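Local coordinates for protein taurocyamine kinase (Schistosoma mansoni, PDB 4WOD) that reversibly transfers a phosphoryl group between ATP and the guanidino compound taurocyamine, using magnesium as cofactor, at residues A[367-372]-A[408-413]. The protein carries 4 engineered substitutions. Residues are numbered along the deposited sequence; the frame is centred on the assembly and turned at random.
Sequences EPLTYL and TLAHMI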
loop_
_atom_site.group_PDB
_atom_site.type_symbol
_atom_site.label_atom_id
_atom_site.label_comp_id
_atom_site.label_asym_id
_atom_site.label_seq_id
_atom_site.Cartn_x
_atom_site.Cartn_y
_atom_site.Cartn_z
ATOM N N GLU A 367 12.885 -1.371 11.619
ATOM C CA GLU A 367 14.126 -0.688 11.236
ATOM C C GLU A 367 14.862 -0.185 12.492
ATOM O O GLU A 367 14.234 0.045 13.543
ATOM C CB GLU A 367 13.819 0.477 10.294
ATOM C CG GLU A 367 13.091 0.102 8.986
ATOM C CD GLU A 367 11.560 0.195 9.067
ATOM O OE1 GLU A 367 10.976 -0.116 10.128
ATOM O OE2 GLU A 367 10.937 0.584 8.057
ATOM N N PRO A 368 16.192 -0.013 12.394
ATOM C CA PRO A 368 16.926 0.598 13.508
ATOM C C PRO A 368 16.300 1.918 13.973
ATOM O O PRO A 368 15.834 2.715 13.147
ATOM C CB PRO A 368 18.318 0.833 12.915
ATOM C CG PRO A 368 18.489 -0.303 11.949
ATOM C CD PRO A 368 17.098 -0.441 11.313
ATOM N N LEU A 369 16.263 2.114 15.287
ATOM C CA LEU A 369 15.744 3.340 15.877
ATOM C C LEU A 369 16.325 4.608 15.233
ATOM O O LEU A 369 15.591 5.546 14.930
ATOM C CB LEU A 369 16.018 3.349 17.376
ATOM C CG LEU A 369 15.620 4.613 18.131
ATOM C CD1 LEU A 369 14.121 4.956 17.893
ATOM C CD2 LEU A 369 15.930 4.438 19.607
ATOM N N THR A 370 17.635 4.640 15.013
ATOM C CA THR A 370 18.236 5.858 14.454
ATOM C C THR A 370 17.834 6.102 13.004
ATOM O O THR A 370 17.826 7.253 12.549
ATOM C CB THR A 370 19.767 5.835 14.533
ATOM O OG1 THR A 370 20.250 4.661 13.879
ATOM C CG2 THR A 370 20.216 5.841 15.988
ATOM N N TYR A 371 17.492 5.036 12.283
ATOM C CA TYR A 371 16.977 5.174 10.915
ATOM C C TYR A 371 15.587 5.803 10.930
ATOM O O TYR A 371 15.292 6.732 10.167
ATOM C CB TYR A 371 16.927 3.818 10.201
ATOM C CG TYR A 371 16.323 3.865 8.802
ATOM C CD1 TYR A 371 17.100 4.226 7.701
ATOM C CD2 TYR A 371 14.987 3.528 8.574
ATOM C CE1 TYR A 371 16.562 4.268 6.423
ATOM C CE2 TYR A 371 14.442 3.562 7.299
ATOM C CZ TYR A 371 15.231 3.939 6.222
ATOM O OH TYR A 371 14.711 3.973 4.930
ATOM N N LEU A 372 14.730 5.281 11.798
ATOM C CA LEU A 372 13.378 5.819 11.930
ATOM C C LEU A 372 13.388 7.234 12.473
ATOM O O LEU A 372 12.531 8.038 12.122
ATOM C CB LEU A 372 12.518 4.916 12.831
ATOM C CG LEU A 372 12.216 3.552 12.208
ATOM C CD1 LEU A 372 11.439 2.636 13.196
ATOM C CD2 LEU A 372 11.469 3.699 10.894
ATOM N N THR A 408 10.118 -2.613 21.039
ATOM C CA THR A 408 11.191 -1.622 20.999
ATOM C C THR A 408 10.643 -0.214 20.850
ATOM O O THR A 408 9.472 -0.026 20.484
ATOM C CB THR A 408 12.163 -1.891 19.834
ATOM O OG1 THR A 408 11.487 -1.675 18.584
ATOM C CG2 THR A 408 12.698 -3.322 19.897
ATOM N N LEU A 409 11.499 0.774 21.129
ATOM C CA LEU A 409 11.152 2.178 20.956
ATOM C C LEU A 409 10.976 2.462 19.472
ATOM O O LEU A 409 10.142 3.290 19.067
ATOM C CB LEU A 409 12.236 3.090 21.561
ATOM C CG LEU A 409 12.053 4.610 21.451
ATOM C CD1 LEU A 409 10.808 5.100 22.189
ATOM C CD2 LEU A 409 13.287 5.326 21.983
ATOM N N ALA A 410 11.771 1.760 18.665
ATOM C CA ALA A 410 11.687 1.892 17.223
ATOM C C ALA A 410 10.306 1.461 16.745
ATOM O O ALA A 410 9.686 2.137 15.922
ATOM C CB ALA A 410 12.754 1.080 16.565
ATOM N N HIS A 411 9.814 0.347 17.295
ATOM C CA HIS A 411 8.463 -0.110 16.989
ATOM C C HIS A 411 7.432 0.995 17.175
ATOM O O HIS A 411 6.528 1.164 16.349
ATOM C CB HIS A 411 8.070 -1.304 17.879
ATOM C CG HIS A 411 8.537 -2.624 17.363
ATOM N ND1 HIS A 411 9.439 -3.414 18.047
ATOM C CD2 HIS A 411 8.233 -3.293 16.229
ATOM C CE1 HIS A 411 9.653 -4.521 17.362
ATOM N NE2 HIS A 411 8.939 -4.469 16.251
ATOM N N MET A 412 7.557 1.742 18.268
ATOM C CA MET A 412 6.461 2.617 18.657
ATOM C C MET A 412 6.508 3.984 17.956
ATOM O O MET A 412 5.481 4.636 17.821
ATOM C CB MET A 412 6.409 2.767 20.193
ATOM C CG MET A 412 7.378 3.746 20.835
ATOM S SD MET A 412 7.053 3.910 22.642
ATOM C CE MET A 412 6.841 2.193 23.047
ATOM N N ILE A 413 7.664 4.396 17.447
ATOM C CA ILE A 413 7.695 5.642 16.675
ATOM C C ILE A 413 7.503 5.419 15.161
ATOM O O ILE A 413 7.348 6.387 14.408
ATOM C CB ILE A 413 9.021 6.430 16.888
ATOM C CG1 ILE A 413 10.193 5.689 16.241
ATOM C CG2 ILE A 413 9.259 6.727 18.387
ATOM C CD1 ILE A 413 11.384 6.589 15.946
#
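Ala410 faces Leu369 where the helices 369-376 and 409-418 begin, and the CA atoms of Leu369 and Ala410 are 4.5 Å apart. So close an approach suits alanine: its CB lies 3.5 Å from Glu367 O and also rests against CA of Leu369.

The side chains that meet across the contact are apolar. Leu369 has CG anti to its backbone N (chi1 176°), which carries its two methyls across to the second helix. There CD2 meets CD2 of Leu409 at 3.7 Å, while CD1 touches the end of Ile413, whose side chain runs at about a right angle to it. Ile413 CD1 also lies 3.7 Å from CB of Leu372, so this long, branched residue reaches two leucines one helical turn apart. Leu372 in turn lays its CD1 methyl against the carbonyl O of Ala410, at 3.3 Å.

The capping bonds stay within each segment. Proline has no backbone N-H to give, and the helix asks for none at the N-cap, where Pro368 O accepts from Leu372 N. Thr408 OG1 accepts from His411 N at 2.9 Å, and Thr408 N returns a bond to ND1 in the His411 ring plane, completing a capping box. Buried Glu367 reaches across to helix 409-418, through OE1 in a salt bridge to Arg414 NE and OE2 in a hydrogen bond with Tyr418 OH.

This buried helix-to-helix packing belongs to the small, helical N-terminal domain of the second phosphagen kinase repeat.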